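Local atomic coordinates of beta-glucuronidase (uncultured Clostridium sp., PDB entry 6U7J), a protein that probably hydrolyses beta-D-glucuronides, splitting off glucuronic acid, and as a gut microbial enzyme is thought to reactivate estrogens from their conjugates. Residues B[418-423]-B[449-454]; B[443-448]-B[461-466]; B[467-472]-B[488-493]. One frame throughout, in Å; residues are numbered along the deposited sequence.

Interaction 1. Residues B[418-423]-B[449-454]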
loop_
_atom_site.group_PDB
_atom_site.type_symbol
_atom_site.label_atom_id
_atom_site.label_comp_id
_atom_site.label_asym_id
_atom_site.label_seq_id
_atom_site.Cartn_x
_atom_site.Cartn_y
_atom_site.Cartn_z
ATOM N N PRO B 418 31.438 -1.566 -16.721
ATOM C CA PRO B 418 32.067 -0.594 -17.621
ATOM C C PRO B 418 31.653 -0.884 -19.053
ATOM O O PRO B 418 31.250 -1.993 -19.397
ATOM C CB PRO B 418 33.568 -0.849 -17.417
ATOM C CG PRO B 418 33.628 -2.332 -17.179
ATOM C CD PRO B 418 32.355 -2.678 -16.402
ATOM N N HIS B 419 31.759 0.140 -19.900
ATOM C CA HIS B 419 31.445 -0.036 -21.318
ATOM C C HIS B 419 32.638 -0.717 -21.988
ATOM O O HIS B 419 33.404 -0.122 -22.750
ATOM C CB HIS B 419 31.113 1.297 -21.967
ATOM C CG HIS B 419 30.424 1.158 -23.291
ATOM N ND1 HIS B 419 30.755 1.921 -24.391
ATOM C CD2 HIS B 419 29.418 0.342 -23.689
ATOM C CE1 HIS B 419 29.985 1.580 -25.409
ATOM N NE2 HIS B 419 29.167 0.623 -25.010
ATOM N N SER B 420 32.799 -1.999 -21.662
ATOM C CA SER B 420 34.004 -2.747 -21.997
ATOM C C SER B 420 33.979 -3.309 -23.418
ATOM O O SER B 420 34.857 -4.102 -23.773
ATOM C CB SER B 420 34.221 -3.874 -20.976
ATOM O OG SER B 420 33.134 -4.788 -20.959
ATOM N N SER B 421 32.988 -2.925 -24.221
ATOM C CA SER B 421 32.985 -3.224 -25.647
ATOM C C SER B 421 33.924 -2.321 -26.435
ATOM O O SER B 421 34.249 -2.648 -27.580
ATOM C CB SER B 421 31.578 -3.063 -26.203
ATOM O OG SER B 421 31.201 -1.700 -26.087
ATOM N N GLU B 422 34.344 -1.190 -25.858
ATOM C CA GLU B 422 35.246 -0.262 -26.528
ATOM C C GLU B 422 36.674 -0.794 -26.511
ATOM O O GLU B 422 37.156 -1.277 -25.482
ATOM C CB GLU B 422 35.207 1.109 -25.847
ATOM C CG GLU B 422 33.828 1.769 -25.829
ATOM C CD GLU B 422 33.792 3.061 -25.007
ATOM O OE1 GLU B 422 34.843 3.723 -24.873
ATOM O OE2 GLU B 422 32.706 3.415 -24.488
ATOM N N GLU B 423 37.359 -0.689 -27.656
ATOM C CA GLU B 423 38.729 -1.193 -27.742
ATOM C C GLU B 423 39.650 -0.466 -26.771
ATOM O O GLU B 423 40.521 -1.088 -26.144
ATOM C CB GLU B 423 39.258 -1.068 -29.174
ATOM C CG GLU B 423 40.687 -1.595 -29.365
ATOM C CD GLU B 423 40.852 -3.053 -28.940
ATOM O OE1 GLU B 423 41.857 -3.379 -28.267
ATOM O OE2 GLU B 423 39.977 -3.874 -29.270
ATOM N N MET B 449 30.059 -7.592 -15.756
ATOM C CA MET B 449 29.771 -7.307 -17.150
ATOM C C MET B 449 28.315 -6.929 -17.337
ATOM O O MET B 449 27.420 -7.541 -16.744
ATOM C CB MET B 449 30.050 -8.536 -18.023
ATOM C CG MET B 449 31.500 -8.957 -18.088
ATOM S SD MET B 449 32.398 -7.804 -19.111
ATOM C CE MET B 449 33.287 -6.899 -17.840
ATOM N N ASN B 450 28.078 -5.966 -18.219
ATOM C CA ASN B 450 26.753 -5.805 -18.796
ATOM C C ASN B 450 26.728 -5.817 -20.320
ATOM O O ASN B 450 25.677 -6.133 -20.878
ATOM C CB ASN B 450 26.094 -4.513 -18.290
ATOM C CG ASN B 450 26.535 -3.313 -19.064
ATOM O OD1 ASN B 450 27.692 -2.910 -18.981
ATOM N ND2 ASN B 450 25.632 -2.743 -19.850
ATOM N N VAL B 451 27.838 -5.512 -21.013
ATOM C CA VAL B 451 27.867 -5.511 -22.481
ATOM C C VAL B 451 27.711 -6.940 -22.989
ATOM O O VAL B 451 27.879 -7.898 -22.228
ATOM C CB VAL B 451 29.166 -4.899 -23.040
ATOM C CG1 VAL B 451 29.392 -3.470 -22.537
ATOM C CG2 VAL B 451 30.357 -5.789 -22.705
ATOM N N ASP B 452 27.420 -7.091 -24.283
ATOM C CA ASP B 452 27.228 -8.414 -24.868
ATOM C C ASP B 452 28.534 -9.208 -24.847
ATOM O O ASP B 452 29.626 -8.648 -25.007
ATOM C CB ASP B 452 26.700 -8.291 -26.303
ATOM C CG ASP B 452 25.344 -7.577 -26.380
ATOM O OD1 ASP B 452 24.495 -7.795 -25.483
ATOM O OD2 ASP B 452 25.117 -6.805 -27.344
ATOM N N VAL B 453 28.420 -10.523 -24.640
ATOM C CA VAL B 453 29.611 -11.360 -24.515
ATOM C C VAL B 453 30.463 -11.301 -25.779
ATOM O O VAL B 453 31.698 -11.342 -25.706
ATOM C CB VAL B 453 29.219 -12.809 -24.168
ATOM C CG1 VAL B 453 28.225 -13.365 -25.192
ATOM C CG2 VAL B 453 30.456 -13.687 -24.084
ATOM N N GLU B 454 29.830 -11.184 -26.949
ATOM C CA GLU B 454 30.583 -11.055 -28.192
ATOM C C GLU B 454 31.438 -9.793 -28.210
ATOM O O GLU B 454 32.516 -9.785 -28.811
ATOM C CB GLU B 454 29.629 -11.055 -29.390
ATOM C CG GLU B 454 28.746 -12.285 -29.470
ATOM C CD GLU B 454 27.434 -12.103 -28.721
ATOM O OE1 GLU B 454 27.269 -11.048 -28.059
ATOM O OE2 GLU B 454 26.573 -13.013 -28.791
HETATM O O HOH W 1 30.508 -4.498 -19.301
#
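V451 packs its two methyl branches against the P418-S421 backbone, which leads into a type I turn from H419 to E422, where two neighbouring strand-to-helix and strand-to-strand loops of the TIM barrel come together at the C-terminal ends of strands 409-416 and 445-449. The short beta-branched side chain fits here because each branch meets a different part of the loop. CG1, anti to the carbonyl carbon (chi1 -57°), lies 4.0 Å from CD2 of H419, the two side chains crossing at about a right angle. CG2, the other branch, meets OG of S420 at 3.4 Å. That hydroxyl also meets M449, whose side chain sets out away from the turn but bends back at chi2 (-74°) and chi3, bringing SD to 3.6 Å from OG of S420. OG is hydrogen-bonded to OD1 of D456 and also accepts from water 1. H419 is the centre of an inverse gamma turn as well. Its ND1 donates a hydrogen bond to OE2 of E422, nearly straight (168°) though its modelled length is suspiciously short, linking the first and last residues of the type I turn. The carboxylate also accepts from the backbone N of I378 and F379, and S421 OG sits above one ring face, offset toward the rim. Polar contact between the loops runs through water 1, which suits a joint whose backbones do not pair directly. The water donates to O of P418 at 2.6 Å and to OG of S420 at 3.1 Å, and accepts from N of N450 at 3.0 Å.

Interaction 2. Residues B[443-448]-B[461-466]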
loop_
_atom_site.group_PDB
_atom_site.type_symbol
_atom_site.label_atom_id
_atom_site.label_comp_id
_atom_site.label_asym_id
_atom_site.label_seq_id
_atom_site.Cartn_x
_atom_site.Cartn_y
_atom_site.Cartn_z
ATOM N N ARG B 443 44.517 -13.255 -3.878
ATOM C CA ARG B 443 43.069 -13.203 -4.067
ATOM C C ARG B 443 42.704 -13.069 -5.538
ATOM O O ARG B 443 43.335 -12.299 -6.271
ATOM C CB ARG B 443 42.437 -12.044 -3.281
ATOM C CG ARG B 443 42.191 -12.307 -1.803
ATOM C CD ARG B 443 41.639 -11.026 -1.140
ATOM N NE ARG B 443 41.554 -11.094 0.320
ATOM C CZ ARG B 443 42.488 -10.627 1.144
ATOM N NH1 ARG B 443 43.585 -10.071 0.659
ATOM N NH2 ARG B 443 42.335 -10.721 2.454
ATOM N N PRO B 444 41.700 -13.813 -5.985
ATOM C CA PRO B 444 41.173 -13.645 -7.345
ATOM C C PRO B 444 40.659 -12.232 -7.599
ATOM O O PRO B 444 40.274 -11.506 -6.682
ATOM C CB PRO B 444 40.016 -14.650 -7.405
ATOM C CG PRO B 444 40.203 -15.548 -6.263
ATOM C CD PRO B 444 41.063 -14.905 -5.241
ATOM N N ILE B 445 40.624 -11.875 -8.881
ATOM C CA ILE B 445 40.263 -10.556 -9.383
ATOM C C ILE B 445 39.069 -10.725 -10.314
ATOM O O ILE B 445 39.023 -11.691 -11.084
ATOM C CB ILE B 445 41.453 -9.926 -10.145
ATOM C CG1 ILE B 445 42.608 -9.633 -9.198
ATOM C CG2 ILE B 445 41.031 -8.684 -10.899
ATOM C CD1 ILE B 445 42.209 -8.779 -8.062
ATOM N N THR B 446 38.113 -9.788 -10.264
ATOM C CA THR B 446 36.988 -9.807 -11.200
ATOM C C THR B 446 36.461 -8.393 -11.431
ATOM O O THR B 446 36.975 -7.407 -10.892
ATOM C CB THR B 446 35.855 -10.721 -10.714
ATOM O OG1 THR B 446 34.865 -10.846 -11.742
ATOM C CG2 THR B 446 35.186 -10.153 -9.473
ATOM N N GLY B 447 35.446 -8.319 -12.285
ATOM C CA GLY B 447 34.655 -7.127 -12.544
ATOM C C GLY B 447 33.394 -7.606 -13.231
ATOM O O GLY B 447 33.394 -8.663 -13.868
ATOM N N THR B 448 32.307 -6.853 -13.080
ATOM C CA THR B 448 31.027 -7.335 -13.571
ATOM C C THR B 448 30.721 -6.768 -14.949
ATOM O O THR B 448 31.037 -5.618 -15.263
ATOM C CB THR B 448 29.875 -6.995 -12.621
ATOM O OG1 THR B 448 29.624 -5.580 -12.654
ATOM C CG2 THR B 448 30.204 -7.442 -11.211
ATOM N N PHE B 461 41.157 -10.817 -18.490
ATOM C CA PHE B 461 42.088 -10.458 -17.427
ATOM C C PHE B 461 41.644 -10.936 -16.051
ATOM O O PHE B 461 42.432 -10.838 -15.105
ATOM C CB PHE B 461 42.294 -8.935 -17.383
ATOM C CG PHE B 461 42.765 -8.343 -18.693
ATOM C CD1 PHE B 461 43.872 -8.853 -19.346
ATOM C CD2 PHE B 461 42.096 -7.277 -19.269
ATOM C CE1 PHE B 461 44.300 -8.313 -20.554
ATOM C CE2 PHE B 461 42.524 -6.730 -20.472
ATOM C CZ PHE B 461 43.628 -7.252 -21.115
ATOM N N PHE B 462 40.423 -11.449 -15.910
ATOM C CA PHE B 462 39.871 -11.781 -14.603
ATOM C C PHE B 462 40.061 -13.260 -14.302
ATOM O O PHE B 462 40.267 -14.078 -15.197
ATOM C CB PHE B 462 38.373 -11.438 -14.528
ATOM C CG PHE B 462 38.060 -9.995 -14.801
ATOM C CD1 PHE B 462 38.980 -8.995 -14.500
ATOM C CD2 PHE B 462 36.837 -9.635 -15.343
ATOM C CE1 PHE B 462 38.685 -7.658 -14.747
ATOM C CE2 PHE B 462 36.533 -8.304 -15.588
ATOM C CZ PHE B 462 37.460 -7.314 -15.295
ATOM N N ASP B 463 39.974 -13.593 -13.018
ATOM C CA ASP B 463 39.981 -14.981 -12.579
ATOM C C ASP B 463 38.582 -15.579 -12.524
ATOM O O ASP B 463 38.426 -16.801 -12.668
ATOM C CB ASP B 463 40.656 -15.080 -11.212
ATOM C CG ASP B 463 42.049 -14.443 -11.213
ATOM O OD1 ASP B 463 42.899 -14.893 -12.014
ATOM O OD2 ASP B 463 42.294 -13.483 -10.449
ATOM N N VAL B 464 37.561 -14.749 -12.324
ATOM C CA VAL B 464 36.165 -15.169 -12.374
ATOM C C VAL B 464 35.432 -14.215 -13.295
ATOM O O VAL B 464 35.713 -13.011 -13.299
ATOM C CB VAL B 464 35.521 -15.181 -10.968
ATOM C CG1 VAL B 464 34.013 -15.460 -11.052
ATOM C CG2 VAL B 464 36.201 -16.207 -10.084
ATOM N N VAL B 465 34.518 -14.748 -14.101
ATOM C CA VAL B 465 33.662 -13.914 -14.947
ATOM C C VAL B 465 32.352 -13.661 -14.216
ATOM O O VAL B 465 31.693 -14.605 -13.745
ATOM C CB VAL B 465 33.424 -14.579 -16.314
ATOM C CG1 VAL B 465 32.364 -13.804 -17.104
ATOM C CG2 VAL B 465 34.716 -14.659 -17.092
ATOM N N CYS B 466 31.971 -12.390 -14.126
ATOM C CA CYS B 466 30.799 -11.945 -13.374
ATOM C C CYS B 466 29.890 -11.194 -14.340
ATOM O O CYS B 466 30.332 -10.227 -14.972
ATOM C CB CYS B 466 31.231 -11.043 -12.217
ATOM S SG CYS B 466 32.018 -11.927 -10.856
HETATM O O HOH W 2 33.823 -10.695 -15.707
#
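F462 lays one face of its ring over the backbone of T446 and G447. CA of T446 makes a CH-pi contact 4.1 Å from the ring centroid, and N of G447 lies 3.5 Å from CE2 of F462. Glycine suits this place because a bare backbone lets the flat ring come down close. Next, D463 binds both the N-H and the C=O of I445: N of D463 donates to O of I445 at 2.9 Å, and OD2 of D463 takes N of I445 at 2.8 Å on its anti lone pair. A short acid whose CG stands beside its own N (chi1 -54°) is well shaped for this, and R437 adds a salt bridge to OD2. V464 offers its carbonyl O to OG1 of T446 at 2.8 Å; the hydroxyl approaches from above the carbonyl plane, 47° out of it. The threonine backbone meanwhile pairs with W412 and I414 of strand 409-416. At C466 a water mediates: water 2 donates to O of G447 at 2.8 Å and accepts from N of C466. C466 O also receives a CA-H contact from T448 CA at 3.3 Å. Side-chain and water bonds thus supplement the backbone bond between D463 and I445 where strands 445-449 and 465-468 begin to run parallel as neighbouring staves of the TIM barrel.

Interaction 3. Residues B[467-472]-B[488-493]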
loop_
_atom_site.group_PDB
_atom_site.type_symbol
_atom_site.label_atom_id
_atom_site.label_comp_id
_atom_site.label_asym_id
_atom_site.label_seq_id
_atom_site.Cartn_x
_atom_site.Cartn_y
_atom_site.Cartn_z
ATOM N N ILE B 467 28.640 -11.630 -14.472
ATOM C CA ILE B 467 27.721 -11.010 -15.418
ATOM C C ILE B 467 26.464 -10.534 -14.698
ATOM O O ILE B 467 25.940 -11.212 -13.803
ATOM C CB ILE B 467 27.361 -11.955 -16.590
ATOM C CG1 ILE B 467 26.506 -13.140 -16.115
ATOM C CG2 ILE B 467 28.634 -12.453 -17.269
ATOM C CD1 ILE B 467 26.020 -14.030 -17.238
ATOM N N ASN B 468 26.004 -9.345 -15.087
ATOM C CA ASN B 468 24.755 -8.761 -14.621
ATOM C C ASN B 468 23.717 -8.958 -15.720
ATOM O O ASN B 468 23.857 -8.408 -16.818
ATOM C CB ASN B 468 24.926 -7.273 -14.309
ATOM C CG ASN B 468 25.800 -7.017 -13.080
ATOM O OD1 ASN B 468 26.202 -7.948 -12.379
ATOM N ND2 ASN B 468 26.085 -5.744 -12.812
ATOM N N ARG B 469 22.682 -9.739 -15.433
ATOM C CA ARG B 469 21.775 -10.185 -16.479
ATOM C C ARG B 469 20.352 -10.108 -15.968
ATOM O O ARG B 469 20.047 -10.650 -14.903
ATOM C CB ARG B 469 22.106 -11.617 -16.919
ATOM C CG ARG B 469 23.264 -11.692 -17.919
ATOM C CD ARG B 469 22.920 -10.899 -19.153
ATOM N NE ARG B 469 23.985 -10.823 -20.144
ATOM C CZ ARG B 469 24.738 -9.744 -20.337
ATOM N NH1 ARG B 469 24.557 -8.662 -19.580
ATOM N NH2 ARG B 469 25.666 -9.733 -21.293
ATOM N N TYR B 470 19.485 -9.454 -16.734
ATOM C CA TYR B 470 18.121 -9.175 -16.324
ATOM C C TYR B 470 17.144 -9.656 -17.384
ATOM O O TYR B 470 16.264 -8.924 -17.855
ATOM C CB TYR B 470 17.940 -7.690 -16.053
ATOM C CG TYR B 470 18.703 -7.182 -14.867
ATOM C CD1 TYR B 470 18.152 -7.240 -13.602
ATOM C CD2 TYR B 470 19.975 -6.625 -15.011
ATOM C CE1 TYR B 470 18.817 -6.761 -12.508
ATOM C CE2 TYR B 470 20.668 -6.126 -13.905
ATOM C CZ TYR B 470 20.074 -6.203 -12.656
ATOM O OH TYR B 470 20.710 -5.737 -11.540
ATOM N N PHE B 471 17.311 -10.909 -17.792
ATOM C CA PHE B 471 16.311 -11.532 -18.636
ATOM C C PHE B 471 14.987 -11.602 -17.886
ATOM O O PHE B 471 14.942 -11.928 -16.699
ATOM C CB PHE B 471 16.788 -12.914 -19.069
ATOM C CG PHE B 471 17.986 -12.871 -19.999
ATOM C CD1 PHE B 471 17.886 -12.283 -21.253
ATOM C CD2 PHE B 471 19.202 -13.402 -19.616
ATOM C CE1 PHE B 471 18.985 -12.239 -22.112
ATOM C CE2 PHE B 471 20.298 -13.365 -20.471
ATOM C CZ PHE B 471 20.186 -12.790 -21.717
ATOM N N GLY B 472 13.907 -11.269 -18.583
ATOM C CA GLY B 472 12.611 -11.109 -17.954
ATOM C C GLY B 472 12.352 -9.727 -17.382
ATOM O O GLY B 472 11.253 -9.486 -16.864
ATOM N N LYS B 488 20.437 -19.496 -20.037
ATOM C CA LYS B 488 21.262 -20.671 -20.308
ATOM C C LYS B 488 22.153 -20.439 -21.519
ATOM O O LYS B 488 23.360 -20.707 -21.476
ATOM C CB LYS B 488 20.394 -21.906 -20.529
ATOM C CG LYS B 488 21.181 -23.221 -20.544
ATOM C CD LYS B 488 20.228 -24.402 -20.773
ATOM C CE LYS B 488 20.972 -25.721 -21.027
ATOM N NZ LYS B 488 22.090 -25.869 -20.073
ATOM N N THR B 489 21.580 -19.908 -22.597
ATOM C CA THR B 489 22.361 -19.640 -23.799
ATOM C C THR B 489 23.465 -18.630 -23.517
ATOM O O THR B 489 24.618 -18.819 -23.923
ATOM C CB THR B 489 21.446 -19.126 -24.910
ATOM O OG1 THR B 489 20.550 -20.167 -25.312
ATOM C CG2 THR B 489 22.261 -18.678 -26.108
ATOM N N ASP B 490 23.131 -17.547 -22.813
ATOM C CA ASP B 490 24.143 -16.537 -22.536
ATOM C C ASP B 490 25.228 -17.093 -21.623
ATOM O O ASP B 490 26.419 -16.882 -21.868
ATOM C CB ASP B 490 23.494 -15.291 -21.929
ATOM C CG ASP B 490 24.358 -14.049 -22.089
ATOM O OD1 ASP B 490 24.648 -13.661 -23.240
ATOM O OD2 ASP B 490 24.759 -13.470 -21.059
ATOM N N LEU B 491 24.833 -17.823 -20.577
ATOM C CA LEU B 491 25.806 -18.423 -19.673
ATOM C C LEU B 491 26.818 -19.267 -20.434
ATOM O O LEU B 491 28.026 -19.203 -20.164
ATOM C CB LEU B 491 25.087 -19.294 -18.638
ATOM C CG LEU B 491 24.335 -18.590 -17.518
ATOM C CD1 LEU B 491 23.612 -19.628 -16.672
ATOM C CD2 LEU B 491 25.321 -17.774 -16.687
ATOM N N ILE B 492 26.340 -20.065 -21.392
ATOM C CA ILE B 492 27.229 -20.989 -22.083
ATOM C C ILE B 492 28.183 -20.225 -22.998
ATOM O O ILE B 492 29.361 -20.585 -23.120
ATOM C CB ILE B 492 26.411 -22.054 -22.835
ATOM C CG1 ILE B 492 25.684 -22.961 -21.835
ATOM C CG2 ILE B 492 27.318 -22.903 -23.713
ATOM C CD1 ILE B 492 24.702 -23.917 -22.485
ATOM N N LYS B 493 27.703 -19.141 -23.624
ATOM C CA LYS B 493 28.586 -18.309 -24.442
ATOM C C LYS B 493 29.701 -17.670 -23.607
ATOM O O LYS B 493 30.854 -17.600 -24.053
ATOM C CB LYS B 493 27.774 -17.240 -25.180
ATOM C CG LYS B 493 26.790 -17.841 -26.183
ATOM C CD LYS B 493 26.294 -16.843 -27.226
ATOM C CE LYS B 493 25.507 -15.713 -26.596
ATOM N NZ LYS B 493 24.709 -14.945 -27.602
HETATM O O HOH W 3 25.787 -11.557 -23.654
#
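I467 sends CD1 to CD2 of L491, 3.8 Å away, the two branched chains crossing at about a right angle. Both residue types suit an apolar layer between barrel strand and outer helix; L491 also packs on V502 and V504 of the next strand. R469 carries the polar part. Its chain turns at chi2 (-59°), bringing the NE edge of the guanidinium toward D490, and NE donates to OD2 of D490 at 2.9 Å in a salt bridge. The aspartate reaches out with CG anti to its own N, and OD2 is met from above the carboxylate plane, the two flat groups being turned 41° against each other. OD2 of D490 accepts a second bond from NE1 of W494, one turn further along the helix, which should fix the rotation of the carboxylate. The remaining guanidinium nitrogens are engaged too: NH1 of R469 donates to O of N468 at 2.9 Å and to O of N450, while NH2 bonds O of V451 and water 3. That water lies very close to OD1 of D490, so the second link between the charges is best treated with caution. Arginine suits the place, with donors on NE, NH1 and NH2 that reach the helix, the carbonyls of N450 and V451, and the water. F471 comes in edge-on, with CE2 4.0 Å from CB of D490, and its ring also packs on S486 and L487. Strand 465-468, helix 480-498 and strand 502-506 form one beta-alpha-beta unit, the repeating element of the TIM barrel, and this is the seam between its first strand and its helix.

Interaction 1 opens first, at 418-423, and closes at 449-454 after the chain has made helix 424-439 and strand 445-449. Interaction 2 starts within that span, at 443-448, and closes at 461-466, beyond its end, so the two cross. Interaction 3 follows in series: 467-472 continues strand 465-468 directly, and 488-493 closes a loop that includes the first half of helix 480-498. M449 stitches them together, its N to O of C466 (2.8 Å) and its O to N of N468 (2.8 Å), while E454 forms a salt bridge with K493. Together they tie three successive barrel strands, the loops at their C-terminal ends and one outer helix.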